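Local coordinates for protein putative glycoside hydrolase (Parabacteroides distasonis ATCC 8503, PDB 3GYC) that probably hydrolyses glycosidic bonds of a carbohydrate that has not been identified, using a cellulase-like domain of the TIM-barrel class, at residues S15-T20 / Y51-I56; T20-S25 / C349-A354; D44-R49 / R106-G111; F99-K104 / D147-T152. All coordinates share one frame; numbering follows the deposited sequence. Where two conformers were deposited one is given.

Contact 1: S15-T20 / Y51-I56; sequences SPRAIT and YNAIRI
Arg17 and Asn52 lock the start of two neighbouring parallel strands with their side chains, which cross at about a right angle. The Arg17 chain leaves with CG anti to the carbonyl carbon and then bends at chi2 (-133°), which brings NH1 2.9 Å from Asn52 O, with that oxygen in the guanidinium plane. Asn52 ND2 sits over one face of the same guanidinium, whose other two nitrogens are used by the Leu393 carbonyl (NE) and Asp107 (NH2). Asn52 has the less common chi1 near 60°, and this folds its amide back so that OD1 receives Ala18 N at 3.0 Å, nearly along the C=O axis. ND2 donates to a water that in turn donates to Pro16 O. An asparagine suits this place because its short amide can stand in for a backbone carbonyl where regular pairing has not yet begun.

Strands 17-23 and 53-57 are neighbours in the parallel sheet of a TIM barrel; their bonding begins at Asn52 N to Ala18 O, just before the second strand, and continues from Thr20 N to Ala53 O and from Arg55 N to Thr20 O (2.8 Å). Ile19 and Ala53 share one face of the sheet; the small methyl of Ala53 leaves room for Ile19 CG1, 3.7 Å from Ala53 CB. Thr20 and Ile54 occupy the other face, against Leu46 of helix 39-48. Arg55 salt-bridges Glu305 and bonds Asn160, consistent with nearness to the active site. The Ala18 methyl lies 3.9 Å from Tyr51 CD1, while the phenol OH of Tyr51 is held by Thr345 and His363.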
# COMPACT_ATOMS: atom_id res chain seq x y z
N SER A 15 -16.16 -11.61 -5.44
CA SER A 15 -14.98 -12.13 -4.76
C SER A 15 -13.97 -11.04 -4.42
O SER A 15 -13.73 -10.13 -5.21
CB SER A 15 -14.28 -13.16 -5.65
OG SER A 15 -15.04 -14.35 -5.69
N PRO A 16 -13.38 -11.12 -3.22
CA PRO A 16 -12.31 -10.22 -2.95
C PRO A 16 -11.12 -10.47 -3.89
O PRO A 16 -10.98 -11.53 -4.44
CB PRO A 16 -11.89 -10.60 -1.52
CG PRO A 16 -13.09 -11.10 -0.91
CD PRO A 16 -13.87 -11.77 -2.01
N ARG A 17 -10.25 -9.49 -4.01
CA ARG A 17 -9.02 -9.64 -4.75
C ARG A 17 -7.81 -9.82 -3.83
O ARG A 17 -7.72 -9.24 -2.74
CB ARG A 17 -8.79 -8.47 -5.71
CG ARG A 17 -9.79 -8.47 -6.78
CD ARG A 17 -9.18 -8.29 -8.12
NE ARG A 17 -10.16 -8.41 -9.18
CZ ARG A 17 -9.85 -8.66 -10.45
NH1 ARG A 17 -8.58 -8.87 -10.83
NH2 ARG A 17 -10.81 -8.72 -11.35
N ALA A 18 -6.89 -10.69 -4.25
CA ALA A 18 -5.64 -10.92 -3.54
C ALA A 18 -4.65 -9.95 -4.18
O ALA A 18 -4.29 -10.05 -5.37
CB ALA A 18 -5.16 -12.37 -3.64
N ILE A 19 -4.23 -9.00 -3.37
CA ILE A 19 -3.40 -7.85 -3.80
C ILE A 19 -1.98 -7.88 -3.26
O ILE A 19 -1.72 -8.47 -2.22
CB ILE A 19 -4.16 -6.49 -3.44
CG1 ILE A 19 -3.54 -5.27 -4.10
CG2 ILE A 19 -4.26 -6.24 -1.90
CD1 ILE A 19 -4.49 -3.99 -4.05
N THR A 20 -1.06 -7.29 -4.01
CA THR A 20 0.29 -7.09 -3.55
C THR A 20 0.77 -5.63 -3.87
O THR A 20 0.41 -5.10 -4.90
CB THR A 20 1.28 -8.06 -4.17
OG1 THR A 20 2.54 -7.78 -3.60
CG2 THR A 20 1.43 -7.88 -5.70
N TYR A 51 -2.33 -14.11 -7.06
CA TYR A 51 -2.65 -12.71 -6.83
C TYR A 51 -3.30 -12.17 -8.11
O TYR A 51 -2.93 -12.57 -9.21
CB TYR A 51 -1.38 -11.86 -6.47
CG TYR A 51 -0.80 -12.32 -5.18
CD1 TYR A 51 -1.30 -11.87 -3.98
CD2 TYR A 51 0.21 -13.30 -5.16
CE1 TYR A 51 -0.81 -12.39 -2.76
CE2 TYR A 51 0.71 -13.82 -3.93
CZ TYR A 51 0.20 -13.35 -2.75
OH TYR A 51 0.64 -13.88 -1.55
N ASN A 52 -4.30 -11.31 -7.96
CA ASN A 52 -4.98 -10.70 -9.10
C ASN A 52 -5.17 -9.18 -8.97
O ASN A 52 -5.98 -8.59 -9.66
CB ASN A 52 -6.28 -11.44 -9.47
CG ASN A 52 -7.30 -11.48 -8.36
OD1 ASN A 52 -7.02 -11.09 -7.21
ND2 ASN A 52 -8.51 -11.92 -8.71
N ALA A 53 -4.39 -8.55 -8.10
CA ALA A 53 -4.38 -7.09 -7.97
C ALA A 53 -2.97 -6.65 -7.51
O ALA A 53 -2.26 -7.41 -6.85
CB ALA A 53 -5.49 -6.61 -6.98
N ILE A 54 -2.58 -5.43 -7.87
CA ILE A 54 -1.31 -4.84 -7.49
C ILE A 54 -1.56 -3.37 -7.14
O ILE A 54 -2.38 -2.72 -7.77
CB ILE A 54 -0.30 -4.88 -8.67
CG1 ILE A 54 -0.19 -6.30 -9.25
CG2 ILE A 54 1.04 -4.39 -8.27
CD1 ILE A 54 0.62 -6.40 -10.62
N ARG A 55 -0.90 -2.89 -6.11
CA ARG A 55 -0.93 -1.49 -5.72
C ARG A 55 0.41 -0.88 -6.17
O ARG A 55 1.47 -1.37 -5.79
CB ARG A 55 -1.10 -1.38 -4.22
CG ARG A 55 -0.95 0.01 -3.69
CD ARG A 55 -0.90 0.03 -2.26
NE ARG A 55 -0.68 1.36 -1.74
CZ ARG A 55 0.08 1.64 -0.68
NH1 ARG A 55 0.76 0.68 -0.05
NH2 ARG A 55 0.23 2.90 -0.30
N ILE A 56 0.39 0.16 -7.01
CA ILE A 56 1.63 0.71 -7.47
C ILE A 56 1.65 2.23 -7.31
O ILE A 56 0.62 2.89 -7.19
CB ILE A 56 1.94 0.39 -8.95
CG1 ILE A 56 0.88 0.97 -9.91
CG2 ILE A 56 2.10 -1.06 -9.20
CD1 ILE A 56 1.23 0.82 -11.38
O HOH W 1 -10.92 -12.12 -6.95

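Contact 2: T20-S25 / C349-A354; sequences TMWDFS and CGPQFA. With EDO (1,2-ethanediol), chain C.
Cys349 meets Thr20 and Trp22 where the loop following strand 340-343 of the TIM barrel folds back over the C-terminal half of strand 17-23. The carbonyl oxygen of Cys349 takes two donors: Thr20 OG1 at 2.7 Å and Trp22 NE1 at 3.0 Å. The second bond lies almost in the indole plane, so it fixes the ring's rotation while satisfying its buried N-H. Cys349 N donates to a water within bonding distance of Thr20 OG1 and Met21 O. Gly350 begins a type I turn, closed by Phe353 N to Gly350 O; its alpha carbon lies 3.7 Å from Trp22 NE1, and glycine fits because a beta carbon would strike Gln352 OE1. Pro351, whose rigid ring suits the second position of such a turn, crosses the indole at about a right angle and brings CD 4.1 Å from Trp22 CZ2. Gln352 then turns back toward the strand, its chain bent at chi2 (-82°), with OE1 held by Tyr36 and NE2 donating to Asp81 O. The same NE2 gives a bond of 3.0 Å to a water that donates to Asp23 OD1, while Asp23 OD2 accepts from Ser25 OG at 2.6 Å through its syn lone pair.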
# COMPACT_ATOMS: atom_id res chain seq x y z
N THR A 20 -1.06 -7.29 -4.01
CA THR A 20 0.29 -7.09 -3.55
C THR A 20 0.77 -5.63 -3.87
O THR A 20 0.41 -5.10 -4.90
CB THR A 20 1.28 -8.06 -4.17
OG1 THR A 20 2.54 -7.78 -3.60
CG2 THR A 20 1.43 -7.88 -5.70
N MSE A 21 1.50 -5.04 -2.94
CA MSE A 21 2.14 -3.74 -3.13
C MSE A 21 3.46 -3.90 -3.89
O MSE A 21 4.39 -4.58 -3.40
CB MSE A 21 2.47 -3.12 -1.78
CG MSE A 21 3.21 -1.80 -1.93
SE MSE A 21 4.03 -1.31 -0.29
CE MSE A 21 5.51 -2.59 -0.32
N TRP A 22 3.49 -3.39 -5.13
CA TRP A 22 4.73 -3.28 -5.91
C TRP A 22 5.27 -1.84 -5.93
O TRP A 22 6.28 -1.55 -6.60
CB TRP A 22 4.57 -3.88 -7.29
CG TRP A 22 4.69 -5.41 -7.32
CD1 TRP A 22 4.75 -6.24 -6.24
CD2 TRP A 22 4.63 -6.28 -8.48
NE1 TRP A 22 4.83 -7.57 -6.65
CE2 TRP A 22 4.79 -7.61 -8.02
CE3 TRP A 22 4.61 -6.06 -9.85
CZ2 TRP A 22 4.81 -8.69 -8.87
CZ3 TRP A 22 4.64 -7.12 -10.68
CH2 TRP A 22 4.73 -8.43 -10.19
N ASP A 23 4.61 -0.97 -5.15
CA ASP A 23 5.08 0.36 -4.80
C ASP A 23 5.75 1.11 -5.98
O ASP A 23 5.14 1.26 -7.03
CB ASP A 23 5.98 0.25 -3.55
CG ASP A 23 7.13 -0.81 -3.72
OD1 ASP A 23 6.85 -2.02 -3.51
OD2 ASP A 23 8.26 -0.44 -4.13
N PHE A 24 6.98 1.56 -5.79
CA PHE A 24 7.75 2.21 -6.85
C PHE A 24 8.81 1.22 -7.40
O PHE A 24 9.53 1.54 -8.35
CB PHE A 24 8.34 3.54 -6.35
CG PHE A 24 8.81 3.53 -4.92
CD1 PHE A 24 10.13 3.17 -4.60
CD2 PHE A 24 7.96 3.89 -3.89
CE1 PHE A 24 10.56 3.19 -3.24
CE2 PHE A 24 8.39 3.91 -2.56
CZ PHE A 24 9.69 3.55 -2.25
N SER A 25 8.85 -0.01 -6.86
CA SER A 25 9.79 -1.00 -7.35
C SER A 25 9.50 -1.47 -8.81
O SER A 25 10.42 -1.77 -9.55
CB SER A 25 9.85 -2.19 -6.41
OG SER A 25 10.26 -1.85 -5.09
N CYS A 349 5.78 -9.17 -0.90
CA CYS A 349 5.21 -10.02 -1.89
C CYS A 349 5.63 -9.59 -3.31
O CYS A 349 4.79 -9.23 -4.15
CB CYS A 349 3.71 -10.00 -1.73
SG CYS A 349 2.95 -11.36 -2.59
N GLY A 350 6.92 -9.74 -3.57
CA GLY A 350 7.51 -9.39 -4.85
C GLY A 350 8.81 -10.12 -5.09
O GLY A 350 9.41 -10.65 -4.16
N PRO A 351 9.30 -10.09 -6.35
CA PRO A 351 10.43 -10.91 -6.74
C PRO A 351 11.80 -10.56 -6.12
O PRO A 351 12.67 -11.42 -6.08
CB PRO A 351 10.40 -10.82 -8.27
CG PRO A 351 9.63 -9.62 -8.58
CD PRO A 351 8.64 -9.46 -7.51
N GLN A 352 11.96 -9.38 -5.53
CA GLN A 352 13.21 -9.07 -4.84
C GLN A 352 13.31 -9.63 -3.41
O GLN A 352 14.32 -9.45 -2.76
CB GLN A 352 13.49 -7.56 -4.83
CG GLN A 352 12.70 -6.67 -3.82
CD GLN A 352 11.31 -6.24 -4.24
OE1 GLN A 352 10.49 -7.03 -4.79
NE2 GLN A 352 11.02 -4.96 -3.97
N PHE A 353 12.23 -10.23 -2.89
CA PHE A 353 12.23 -10.83 -1.55
C PHE A 353 12.14 -12.32 -1.83
O PHE A 353 11.07 -12.93 -1.72
CB PHE A 353 11.07 -10.30 -0.70
CG PHE A 353 11.11 -8.83 -0.49
CD1 PHE A 353 12.04 -8.27 0.39
CD2 PHE A 353 10.23 -7.98 -1.18
CE1 PHE A 353 12.09 -6.91 0.59
CE2 PHE A 353 10.28 -6.61 -1.00
CZ PHE A 353 11.22 -6.07 -0.11
N ALA A 354 13.27 -12.90 -2.25
CA ALA A 354 13.33 -14.29 -2.66
C ALA A 354 12.77 -15.23 -1.59
O ALA A 354 12.05 -16.20 -1.91
CB ALA A 354 14.79 -14.68 -3.03
C1 EDO C . 17.32 -11.00 -2.68
O1 EDO C . 18.56 -11.75 -2.42
C2 EDO C . 17.42 -9.88 -3.72
O2 EDO C . 17.36 -8.56 -3.16
O HOH W 2 4.46 -6.56 -1.38
O HOH W 3 8.10 -4.34 -4.13

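Contact 3: D44-R49 / R106-G111; sequences DELSER and RDIKVG
Ser47 and Arg106 have the nearest alpha carbons, CA to CA 7.9 Å, so helix 39-48 stands a full side chain's depth from the turn that leads into strand 109-113. Polar and apolar side chains both span that gap. From the chain of Arg106, extended from CG to NE, the guanidinium meets Asp44 side-on: NE lies 2.8 Å and NH2 3.1 Å from the single oxygen Asp44 OD1. That oxygen is in the guanidinium plane, but the carboxylate is turned 33° from it, and both nitrogens come to OD1 from the same face of the carboxylate. A water donates to Asp44 OD2 (2.6 Å) and weakly accepts from Arg106 NH2, bridging the ion pair. Deeper in, Ile108 CD1 packs against the helix, 4.3 Å from Leu46 CD2 and 3.8 Å from Ser47 OG. Ser47 fits this border because its hydroxyl bonds back to Leu43 O of its own helix and can therefore face a methyl group. Asp107, between the two contacting residues, has the positive phi of a Schellman motif that ends helix 95-105, after which Ile108 points toward helix 39-48. Since NH2 of Arg106 is also salt-bridged to Asp40 and NH1 bonds to Lys102 O, the guanidinium is fixed from several sides; its charge would probably stabilise the ionised forms of Asp44 and Asp40, though only modestly for Asp44, which is exposed to solvent.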
# COMPACT_ATOMS: atom_id res chain seq x y z
N ASP A 44 3.52 -13.18 -14.63
CA ASP A 44 3.13 -14.59 -14.77
C ASP A 44 3.34 -15.28 -13.41
O ASP A 44 2.50 -16.04 -13.00
CB ASP A 44 3.93 -15.30 -15.87
CG ASP A 44 3.60 -14.80 -17.28
OD1 ASP A 44 2.56 -14.14 -17.47
OD2 ASP A 44 4.35 -15.16 -18.23
N GLU A 45 4.44 -14.97 -12.73
CA GLU A 45 4.77 -15.52 -11.40
C GLU A 45 3.75 -15.09 -10.34
O GLU A 45 3.35 -15.85 -9.46
CB GLU A 45 6.18 -15.10 -11.00
CG GLU A 45 7.29 -15.78 -11.78
CD GLU A 45 8.72 -15.28 -11.46
OE1 GLU A 45 8.95 -14.50 -10.50
OE2 GLU A 45 9.65 -15.63 -12.22
N LEU A 46 3.37 -13.83 -10.41
CA LEU A 46 2.35 -13.26 -9.56
C LEU A 46 1.02 -14.02 -9.76
O LEU A 46 0.39 -14.39 -8.79
CB LEU A 46 2.13 -11.77 -9.95
CG LEU A 46 1.16 -11.01 -9.04
CD1 LEU A 46 1.75 -11.00 -7.63
CD2 LEU A 46 0.81 -9.62 -9.54
N SER A 47 0.60 -14.22 -11.00
CA SER A 47 -0.67 -14.96 -11.27
C SER A 47 -0.60 -16.40 -10.84
O SER A 47 -1.59 -16.94 -10.35
CB SER A 47 -1.00 -14.92 -12.75
OG SER A 47 -1.26 -13.60 -13.14
N GLU A 48 0.54 -17.04 -11.08
CA GLU A 48 0.78 -18.44 -10.67
C GLU A 48 0.60 -18.56 -9.14
O GLU A 48 0.14 -19.58 -8.63
CB GLU A 48 2.20 -18.85 -11.07
CG GLU A 48 2.64 -20.23 -10.64
CD GLU A 48 4.14 -20.56 -10.88
OE1 GLU A 48 5.00 -19.64 -11.03
OE2 GLU A 48 4.47 -21.78 -10.85
N ARG A 49 0.98 -17.53 -8.39
CA ARG A 49 0.82 -17.50 -6.96
C ARG A 49 -0.64 -17.18 -6.55
O ARG A 49 -1.00 -17.33 -5.39
CB ARG A 49 1.81 -16.53 -6.32
CG ARG A 49 3.21 -17.04 -6.49
CD ARG A 49 4.25 -15.99 -6.34
NE ARG A 49 5.56 -16.59 -6.26
CZ ARG A 49 6.21 -17.19 -7.25
NH1 ARG A 49 5.67 -17.34 -8.46
NH2 ARG A 49 7.41 -17.69 -7.02
N ARG A 106 -3.95 -9.98 -18.24
CA ARG A 106 -4.00 -11.06 -17.27
C ARG A 106 -5.11 -10.88 -16.23
O ARG A 106 -5.12 -11.56 -15.22
CB ARG A 106 -2.65 -11.15 -16.56
CG ARG A 106 -1.44 -11.46 -17.44
CD ARG A 106 -0.08 -11.28 -16.68
NE ARG A 106 1.04 -11.76 -17.48
CZ ARG A 106 1.52 -11.13 -18.55
NH1 ARG A 106 1.00 -9.97 -18.95
NH2 ARG A 106 2.52 -11.64 -19.22
N ASP A 107 -6.06 -9.98 -16.49
CA ASP A 107 -7.14 -9.65 -15.52
C ASP A 107 -6.62 -9.31 -14.13
O ASP A 107 -7.16 -9.78 -13.14
CB ASP A 107 -8.23 -10.74 -15.41
CG ASP A 107 -9.38 -10.35 -14.41
OD1 ASP A 107 -9.67 -9.11 -14.22
OD2 ASP A 107 -10.00 -11.27 -13.80
N ILE A 108 -5.55 -8.55 -14.05
CA ILE A 108 -5.00 -8.08 -12.78
C ILE A 108 -5.48 -6.62 -12.73
O ILE A 108 -5.34 -5.87 -13.72
CB ILE A 108 -3.47 -8.14 -12.76
CG1 ILE A 108 -2.98 -9.60 -12.69
CG2 ILE A 108 -2.92 -7.45 -11.56
CD1 ILE A 108 -1.54 -9.80 -13.08
N LYS A 109 -6.11 -6.25 -11.62
CA LYS A 109 -6.59 -4.90 -11.40
C LYS A 109 -5.52 -4.14 -10.60
O LYS A 109 -4.74 -4.73 -9.86
CB LYS A 109 -7.96 -4.88 -10.69
CG LYS A 109 -9.18 -4.54 -11.58
CD LYS A 109 -9.65 -5.55 -12.48
CE LYS A 109 -10.76 -5.00 -13.44
NZ LYS A 109 -12.13 -4.63 -12.94
N VAL A 110 -5.47 -2.83 -10.79
CA VAL A 110 -4.41 -2.02 -10.19
C VAL A 110 -4.90 -0.84 -9.36
O VAL A 110 -5.63 0.01 -9.84
CB VAL A 110 -3.42 -1.49 -11.29
CG1 VAL A 110 -2.30 -0.69 -10.63
CG2 VAL A 110 -2.89 -2.70 -12.10
N GLY A 111 -4.47 -0.80 -8.11
CA GLY A 111 -4.72 0.33 -7.26
C GLY A 111 -3.56 1.31 -7.41
O GLY A 111 -2.39 0.91 -7.34
O HOH W 4 4.40 -13.85 -20.52

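Contact 4: F99-K104 / D147-T152; sequences FLSKCK and DGLLDT
This is mainly van der Waals packing at the periphery of the barrel, with hydroxyls among apolar groups: Leu149 and Thr152, in the connection between helix 130-146 and strand 153-157, fit against Leu100, Ser101, Cys103 and Lys104 of helix 95-105. CG of Leu149 stands anti to the carbonyl carbon (chi1 -66°), which sends the two methyl branches to the helix, CD1 to 4.0 Å from Leu100 CB and CD2 to 3.9 Å from Lys104 CD. Ser101 OG, bonded to Asn97 O, lies 3.7 Å from both Leu149 CD1 and CD2. Lysine suits this exposed edge: its CD rests against Leu149 as the chain slants past, the amino end leading away. Thr152 meets the same turn on the Cys103 side with both branches: CG2 lies 4.1 Å from Leu100 O and 4.3 Å from Cys103 CB, while OG1 is 3.4 Å from Lys104 CB. A branched residue of this size suits the narrow gap, where the CA atoms of Lys104 and Thr152 are 6.0 Å apart. A short 3-10 turn, closed by Thr152 N to Leu149 O, shapes the connection, as does Gly148, whose positive phi of 62° is easily adopted by glycine. Ile144 of helix 130-146 touches both Leu100 and Leu149. Such packing between an outer helix and a connection entering the neighbouring strand 153-157, on the side of the strand N-termini, is familiar from TIM barrels.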
# COMPACT_ATOMS: atom_id res chain seq x y z
N PHE A 99 2.90 -1.24 -18.49
CA PHE A 99 2.68 -2.08 -17.34
C PHE A 99 1.19 -2.37 -17.10
O PHE A 99 0.81 -3.54 -16.85
CB PHE A 99 3.32 -1.43 -16.10
CG PHE A 99 3.20 -2.29 -14.86
CD1 PHE A 99 4.06 -3.37 -14.68
CD2 PHE A 99 2.19 -2.08 -13.94
CE1 PHE A 99 3.95 -4.19 -13.58
CE2 PHE A 99 2.09 -2.88 -12.83
CZ PHE A 99 2.97 -3.96 -12.68
N LEU A 100 0.35 -1.33 -17.21
CA LEU A 100 -1.09 -1.49 -17.04
C LEU A 100 -1.66 -2.39 -18.11
O LEU A 100 -2.53 -3.20 -17.78
CB LEU A 100 -1.84 -0.15 -16.98
CG LEU A 100 -1.51 0.78 -15.82
CD1 LEU A 100 -2.22 2.16 -16.04
CD2 LEU A 100 -1.87 0.21 -14.41
N SER A 101 -1.18 -2.31 -19.36
CA SER A 101 -1.66 -3.19 -20.41
C SER A 101 -1.36 -4.66 -20.13
O SER A 101 -2.18 -5.56 -20.46
CB SER A 101 -1.04 -2.81 -21.75
OG SER A 101 -1.36 -1.47 -22.02
N LYS A 102 -0.20 -4.92 -19.53
CA LYS A 102 0.18 -6.29 -19.18
C LYS A 102 -0.71 -6.81 -18.04
O LYS A 102 -1.07 -8.01 -18.04
CB LYS A 102 1.67 -6.40 -18.84
CG LYS A 102 2.59 -6.10 -20.02
CD LYS A 102 4.06 -6.20 -19.62
CE LYS A 102 5.00 -5.73 -20.80
NZ LYS A 102 4.96 -6.52 -22.04
N CYS A 103 -1.07 -5.92 -17.12
CA CYS A 103 -2.04 -6.26 -16.07
C CYS A 103 -3.39 -6.61 -16.66
O CYS A 103 -3.96 -7.67 -16.35
CB CYS A 103 -2.16 -5.14 -15.03
SG CYS A 103 -0.64 -4.97 -14.07
N LYS A 104 -3.88 -5.78 -17.58
CA LYS A 104 -5.19 -5.99 -18.21
C LYS A 104 -5.27 -7.31 -18.93
O LYS A 104 -6.28 -7.99 -18.87
CB LYS A 104 -5.48 -4.87 -19.20
CG LYS A 104 -6.81 -4.96 -19.90
CD LYS A 104 -7.02 -3.70 -20.72
CE LYS A 104 -8.37 -3.69 -21.41
NZ LYS A 104 -8.46 -4.80 -22.40
N ASP A 147 -5.07 5.57 -23.39
CA ASP A 147 -4.86 4.24 -23.95
C ASP A 147 -5.96 3.26 -23.57
O ASP A 147 -5.79 2.06 -23.69
CB ASP A 147 -3.47 3.69 -23.59
CG ASP A 147 -2.33 4.34 -24.41
OD1 ASP A 147 -2.61 4.86 -25.53
OD2 ASP A 147 -1.17 4.32 -23.97
N GLY A 148 -7.09 3.78 -23.10
CA GLY A 148 -8.26 2.97 -22.75
C GLY A 148 -8.04 1.97 -21.61
O GLY A 148 -8.57 0.85 -21.67
N LEU A 149 -7.29 2.36 -20.58
CA LEU A 149 -6.93 1.46 -19.49
C LEU A 149 -7.58 1.83 -18.18
O LEU A 149 -7.23 1.25 -17.19
CB LEU A 149 -5.40 1.47 -19.25
CG LEU A 149 -4.56 0.88 -20.41
CD1 LEU A 149 -3.13 1.44 -20.46
CD2 LEU A 149 -4.61 -0.69 -20.36
N LEU A 150 -8.55 2.74 -18.14
CA LEU A 150 -9.08 3.17 -16.85
C LEU A 150 -9.82 2.04 -16.11
O LEU A 150 -9.80 1.99 -14.89
CB LEU A 150 -9.97 4.39 -17.02
CG LEU A 150 -10.10 5.34 -15.84
CD1 LEU A 150 -8.73 5.63 -15.25
CD2 LEU A 150 -10.84 6.64 -16.30
N ASP A 151 -10.45 1.13 -16.85
CA ASP A 151 -11.14 -0.00 -16.22
C ASP A 151 -10.21 -0.99 -15.51
O ASP A 151 -10.68 -1.81 -14.72
CB ASP A 151 -12.00 -0.74 -17.23
CG ASP A 151 -13.10 0.15 -17.78
OD1 ASP A 151 -13.69 0.91 -16.96
OD2 ASP A 151 -13.35 0.11 -19.02
N THR A 152 -8.91 -0.88 -15.75
CA THR A 152 -7.92 -1.70 -15.03
C THR A 152 -7.61 -1.13 -13.64
O THR A 152 -7.10 -1.83 -12.80
CB THR A 152 -6.64 -1.80 -15.87
OG1 THR A 152 -6.90 -2.62 -17.02
CG2 THR A 152 -5.47 -2.35 -15.07
O HOH W 5 -0.16 1.17 -23.68

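In the fold
Contacts 1 and 2 share Thr20 and follow strand 17-23 toward its C-terminal end, their centres about 13 Å apart. Contact 3 lies closer to contact 1, about 7 Å between centres, and extends the sheet to strand 109-113 through a probable hydrogen bond of Gly111 N to Ile54 O; Val110 N probably bonds Thr152 O of contact 4. On the helix-covered outer face of the barrel, Ile54 CD1 touches Leu46 of contact 3 and Phe99 and Cys103 of contact 4. Centres of contacts 2 and 4 are farthest apart, about 19 Å. TIM-barrel glycosidases have their active site at the C-terminal strand ends, so contact 2 is probably nearer it than contact 4; the ethanediol beside Gln352 probably comes from crystallisation.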